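Local coordinates for intracellular protein transport protein USO1 (Saccharomyces cerevisiae S288c, PDB 6LSU) that tethers membranes as a long coiled-coil homodimer required for protein transport from the ER to the Golgi, seen here in its globular head, at residues I106-P118 and D208-D220. Sequence-based numbering, arbitrary orientation.
Sequences ISQQSRLQNGKYP and DEAILLLMAVVND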
loop_
_atom_site.group_PDB
_atom_site.type_symbol
_atom_site.label_atom_id
_atom_site.label_comp_id
_atom_site.label_asym_id
_atom_site.label_seq_id
_atom_site.Cartn_x
_atom_site.Cartn_y
_atom_site.Cartn_z
ATOM N N ILE A 106 -23.380 11.060 10.760
ATOM C CA ILE A 106 -23.884 10.391 9.523
ATOM C C ILE A 106 -22.811 10.484 8.451
ATOM O O ILE A 106 -22.482 9.416 7.847
ATOM C CB ILE A 106 -25.210 10.963 9.042
ATOM C CG1 ILE A 106 -26.348 10.620 9.997
ATOM C CG2 ILE A 106 -25.528 10.492 7.637
ATOM C CD1 ILE A 106 -27.632 11.388 9.706
ATOM N N SER A 107 -22.255 11.685 8.255
ATOM C CA SER A 107 -21.179 11.912 7.242
ATOM C C SER A 107 -19.991 11.021 7.557
ATOM O O SER A 107 -19.621 10.206 6.662
ATOM C CB SER A 107 -20.801 13.328 7.159
ATOM O OG SER A 107 -21.908 14.045 6.625
ATOM N N GLN A 108 -19.506 11.079 8.805
ATOM C CA GLN A 108 -18.336 10.283 9.282
ATOM C C GLN A 108 -18.568 8.798 8.997
ATOM O O GLN A 108 -17.625 8.128 8.479
ATOM C CB GLN A 108 -18.091 10.510 10.776
ATOM C CG GLN A 108 -17.021 9.593 11.365
ATOM C CD GLN A 108 -17.126 9.613 12.877
ATOM O OE1 GLN A 108 -16.536 10.469 13.561
ATOM N NE2 GLN A 108 -17.958 8.718 13.405
ATOM N N GLN A 109 -19.765 8.270 9.236
ATOM C CA GLN A 109 -20.043 6.831 8.896
ATOM C C GLN A 109 -19.902 6.625 7.381
ATOM O O GLN A 109 -19.312 5.599 6.984
ATOM C CB GLN A 109 -21.432 6.372 9.308
ATOM C CG GLN A 109 -21.667 6.457 10.794
ATOM C CD GLN A 109 -20.498 5.864 11.534
ATOM O OE1 GLN A 109 -19.781 6.608 12.207
ATOM N NE2 GLN A 109 -20.255 4.551 11.355
ATOM N N SER A 110 -20.404 7.533 6.534
ATOM C CA SER A 110 -20.288 7.325 5.065
ATOM C C SER A 110 -18.822 7.376 4.659
ATOM O O SER A 110 -18.464 6.570 3.834
ATOM C CB SER A 110 -21.124 8.282 4.268
ATOM O OG SER A 110 -22.504 8.125 4.607
ATOM N N ARG A 111 -17.988 8.187 5.338
ATOM C CA ARG A 111 -16.519 8.160 5.085
ATOM C C ARG A 111 -15.870 6.877 5.641
ATOM O O ARG A 111 -15.291 6.127 4.823
ATOM C CB ARG A 111 -15.823 9.373 5.665
ATOM C CG ARG A 111 -16.329 10.674 5.075
ATOM C CD ARG A 111 -15.653 11.899 5.630
ATOM N NE ARG A 111 -15.911 12.936 4.653
ATOM C CZ ARG A 111 -16.625 14.012 4.886
ATOM N NH1 ARG A 111 -17.110 14.230 6.094
ATOM N NH2 ARG A 111 -16.829 14.889 3.926
ATOM N N LEU A 112 -15.894 6.651 6.966
ATOM C CA LEU A 112 -15.029 5.600 7.593
ATOM C C LEU A 112 -15.417 4.224 7.044
ATOM O O LEU A 112 -14.504 3.456 6.693
ATOM C CB LEU A 112 -15.142 5.632 9.114
ATOM C CG LEU A 112 -14.621 6.898 9.761
ATOM C CD1 LEU A 112 -14.649 6.797 11.277
ATOM C CD2 LEU A 112 -13.216 7.225 9.279
ATOM N N GLN A 113 -16.711 3.959 6.900
ATOM C CA GLN A 113 -17.241 2.643 6.430
ATOM C C GLN A 113 -16.832 2.377 4.975
ATOM O O GLN A 113 -16.920 1.201 4.546
ATOM C CB GLN A 113 -18.776 2.537 6.551
ATOM C CG GLN A 113 -19.290 2.541 7.989
ATOM C CD GLN A 113 -20.754 2.196 8.089
ATOM O OE1 GLN A 113 -21.368 1.622 7.181
ATOM N NE2 GLN A 113 -21.344 2.562 9.211
ATOM N N ASN A 114 -16.501 3.393 4.188
ATOM C CA ASN A 114 -16.407 3.177 2.713
ATOM C C ASN A 114 -15.128 3.766 2.113
ATOM O O ASN A 114 -14.948 3.566 0.924
ATOM C CB ASN A 114 -17.642 3.713 1.983
ATOM C CG ASN A 114 -18.958 3.275 2.615
ATOM O OD1 ASN A 114 -19.415 2.146 2.425
ATOM N ND2 ASN A 114 -19.595 4.155 3.367
ATOM N N GLY A 115 -14.261 4.412 2.898
ATOM C CA GLY A 115 -13.064 5.087 2.359
ATOM C C GLY A 115 -11.905 5.027 3.329
ATOM O O GLY A 115 -12.079 4.416 4.404
ATOM N N LYS A 116 -10.770 5.623 2.942
ATOM C CA LYS A 116 -9.520 5.740 3.745
ATOM C C LYS A 116 -9.308 7.231 3.963
ATOM O O LYS A 116 -9.167 7.975 2.969
ATOM C CB LYS A 116 -8.304 5.091 3.059
ATOM C CG LYS A 116 -8.442 3.608 2.711
ATOM C CD LYS A 116 -9.362 3.329 1.527
ATOM C CE LYS A 116 -9.921 1.919 1.472
ATOM N NZ LYS A 116 -10.986 1.802 0.443
ATOM N N TYR A 117 -9.385 7.662 5.217
ATOM C CA TYR A 117 -9.436 9.102 5.559
ATOM C C TYR A 117 -8.207 9.436 6.404
ATOM O O TYR A 117 -7.503 8.512 6.829
ATOM C CB TYR A 117 -10.841 9.412 6.090
ATOM C CG TYR A 117 -11.780 9.772 4.967
ATOM C CD1 TYR A 117 -12.361 8.783 4.185
ATOM C CD2 TYR A 117 -11.999 11.107 4.625
ATOM C CE1 TYR A 117 -13.172 9.111 3.110
ATOM C CE2 TYR A 117 -12.819 11.449 3.558
ATOM C CZ TYR A 117 -13.405 10.438 2.803
ATOM O OH TYR A 117 -14.234 10.652 1.749
ATOM N N PRO A 118 -7.855 10.743 6.584
ATOM C CA PRO A 118 -6.690 11.130 7.380
ATOM C C PRO A 118 -6.866 10.653 8.824
ATOM O O PRO A 118 -7.492 11.411 9.592
ATOM C CB PRO A 118 -6.663 12.669 7.388
ATOM C CG PRO A 118 -7.639 13.086 6.313
ATOM C CD PRO A 118 -8.612 11.927 6.135
ATOM N N ASP A 208 -21.880 17.931 -2.025
ATOM C CA ASP A 208 -20.906 17.355 -1.057
ATOM C C ASP A 208 -21.523 16.117 -0.401
ATOM O O ASP A 208 -20.902 14.994 -0.483
ATOM C CB ASP A 208 -20.486 18.419 -0.044
ATOM C CG ASP A 208 -19.696 19.594 -0.624
ATOM O OD1 ASP A 208 -19.403 19.623 -1.831
ATOM O OD2 ASP A 208 -19.355 20.478 0.180
ATOM N N GLU A 209 -22.741 16.270 0.157
ATOM C CA GLU A 209 -23.423 15.115 0.810
ATOM C C GLU A 209 -23.634 13.958 -0.172
ATOM O O GLU A 209 -23.501 12.791 0.249
ATOM C CB GLU A 209 -24.765 15.479 1.408
ATOM C CG GLU A 209 -25.030 14.685 2.662
ATOM C CD GLU A 209 -23.978 14.944 3.731
ATOM O OE1 GLU A 209 -23.754 14.057 4.591
ATOM O OE2 GLU A 209 -23.410 16.054 3.702
ATOM N N ALA A 210 -23.898 14.247 -1.439
ATOM C CA ALA A 210 -24.234 13.232 -2.452
ATOM C C ALA A 210 -23.001 12.380 -2.786
ATOM O O ALA A 210 -23.201 11.256 -3.237
ATOM C CB ALA A 210 -24.804 13.904 -3.693
ATOM N N ILE A 211 -21.778 12.930 -2.693
ATOM C CA ILE A 211 -20.502 12.160 -2.884
ATOM C C ILE A 211 -20.397 11.069 -1.826
ATOM O O ILE A 211 -20.097 9.933 -2.196
ATOM C CB ILE A 211 -19.279 13.101 -2.838
ATOM C CG1 ILE A 211 -19.416 14.222 -3.868
ATOM C CG2 ILE A 211 -17.994 12.287 -3.090
ATOM C CD1 ILE A 211 -18.389 15.288 -3.744
ATOM N N LEU A 212 -20.720 11.390 -0.560
ATOM C CA LEU A 212 -20.750 10.471 0.598
ATOM C C LEU A 212 -21.781 9.367 0.352
ATOM O O LEU A 212 -21.419 8.213 0.618
ATOM C CB LEU A 212 -21.033 11.263 1.871
ATOM C CG LEU A 212 -19.917 12.232 2.249
ATOM C CD1 LEU A 212 -20.212 12.976 3.523
ATOM C CD2 LEU A 212 -18.601 11.473 2.389
ATOM N N LEU A 213 -22.991 9.682 -0.131
ATOM C CA LEU A 213 -24.071 8.666 -0.262
ATOM C C LEU A 213 -23.641 7.785 -1.439
ATOM O O LEU A 213 -23.734 6.518 -1.381
ATOM C CB LEU A 213 -25.431 9.347 -0.453
ATOM C CG LEU A 213 -26.605 8.424 -0.793
ATOM C CD1 LEU A 213 -26.845 7.422 0.312
ATOM C CD2 LEU A 213 -27.908 9.189 -1.071
ATOM N N LEU A 214 -23.096 8.419 -2.473
ATOM C CA LEU A 214 -22.617 7.618 -3.617
ATOM C C LEU A 214 -21.517 6.660 -3.137
ATOM O O LEU A 214 -21.525 5.498 -3.556
ATOM C CB LEU A 214 -22.155 8.593 -4.692
ATOM C CG LEU A 214 -23.298 9.155 -5.525
ATOM C CD1 LEU A 214 -22.859 10.395 -6.279
ATOM C CD2 LEU A 214 -23.806 8.093 -6.499
ATOM N N MET A 215 -20.597 7.120 -2.274
ATOM C CA MET A 215 -19.550 6.227 -1.732
ATOM C C MET A 215 -20.209 5.006 -1.084
ATOM O O MET A 215 -19.726 3.887 -1.343
ATOM C CB MET A 215 -18.696 6.922 -0.672
ATOM C CG MET A 215 -17.591 7.798 -1.226
ATOM S SD MET A 215 -16.871 8.795 0.104
ATOM C CE MET A 215 -16.415 7.414 1.150
ATOM N N ALA A 216 -21.206 5.212 -0.234
ATOM C CA ALA A 216 -21.937 4.185 0.541
ATOM C C ALA A 216 -22.603 3.198 -0.383
ATOM O O ALA A 216 -22.570 2.028 -0.106
ATOM C CB ALA A 216 -23.000 4.817 1.391
ATOM N N VAL A 217 -23.198 3.674 -1.449
ATOM C CA VAL A 217 -24.088 2.839 -2.284
ATOM C C VAL A 217 -23.226 1.965 -3.228
ATOM O O VAL A 217 -23.544 0.732 -3.351
ATOM C CB VAL A 217 -25.122 3.725 -3.000
ATOM C CG1 VAL A 217 -25.708 3.033 -4.195
ATOM C CG2 VAL A 217 -26.223 4.124 -2.040
ATOM N N VAL A 218 -22.190 2.534 -3.864
ATOM C CA VAL A 218 -21.317 1.783 -4.824
ATOM C C VAL A 218 -20.377 0.823 -4.076
ATOM O O VAL A 218 -19.924 -0.104 -4.702
ATOM C CB VAL A 218 -20.460 2.681 -5.740
ATOM C CG1 VAL A 218 -21.224 3.839 -6.343
ATOM C CG2 VAL A 218 -19.232 3.205 -5.028
ATOM N N ASN A 219 -20.073 1.055 -2.791
ATOM C CA ASN A 219 -19.162 0.205 -1.975
ATOM C C ASN A 219 -19.636 -1.255 -1.984
ATOM O O ASN A 219 -20.816 -1.482 -1.649
ATOM C CB ASN A 219 -19.080 0.714 -0.530
ATOM C CG ASN A 219 -17.983 0.034 0.255
ATOM O OD1 ASN A 219 -16.806 0.288 -0.011
ATOM N ND2 ASN A 219 -18.370 -0.870 1.147
ATOM N N ASP A 220 -18.743 -2.196 -2.323
ATOM C CA ASP A 220 -18.984 -3.667 -2.366
ATOM C C ASP A 220 -20.213 -4.012 -3.237
ATOM O O ASP A 220 -20.927 -4.969 -2.893
ATOM C CB ASP A 220 -19.114 -4.232 -0.940
ATOM C CG ASP A 220 -17.816 -4.244 -0.139
ATOM O OD1 ASP A 220 -16.750 -4.512 -0.742
ATOM O OD2 ASP A 220 -17.873 -3.984 1.089
#
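Leu-212 packs against Arg-111 and Ser-110, and Met-215 against Tyr-117, in the apolar part of this contact. Leu-212 CD2 packs 3.6 Å from Arg-111 CG, while its CD1 lies over one face of the guanidinium, nearer its margin than its centre. CB of Ser-110 rests 3.8 Å from Leu-212 CB, where the backbones come nearest. Met-215 bends at its last torsion (chi3 57°), which brings CE to 3.5 Å from Ser-110 O and near the plane of the Tyr-117 ring at its edge; SD is 3.6 Å from Tyr-117 OH.

A single hydrogen bond joins the segments: Ser-107 OG donates to the syn lone pair of Glu-209 OE1 at 2.7 Å. Asn-114 turns its amide back onto the preceding chain, ND2 giving Ser-110 O a nearly straight bond of 2.7 Å (176°), and the amide fixed in this way lies against Ala-216 and, through OD1, 3.3 Å from Asn-219 CB. With an alanine in place of Asn-114, Ser-110 O is likely to lose this donor and a gap to open beside Ala-216 and Asn-219.

The axes of 106-112 and 208-218 pass 8.8 Å apart at 45°; the contact joins helix 103-112 to helix 204-218, which belongs to ARM 3 of the alpha-solenoid head. Helix 160-174 supplies Glu-171 to Ser-110 OG, helix 251-264 holds Arg-111 through a salt bridge to Asp-255, and helix 191-198 packs on helix 204-218 through Met-195.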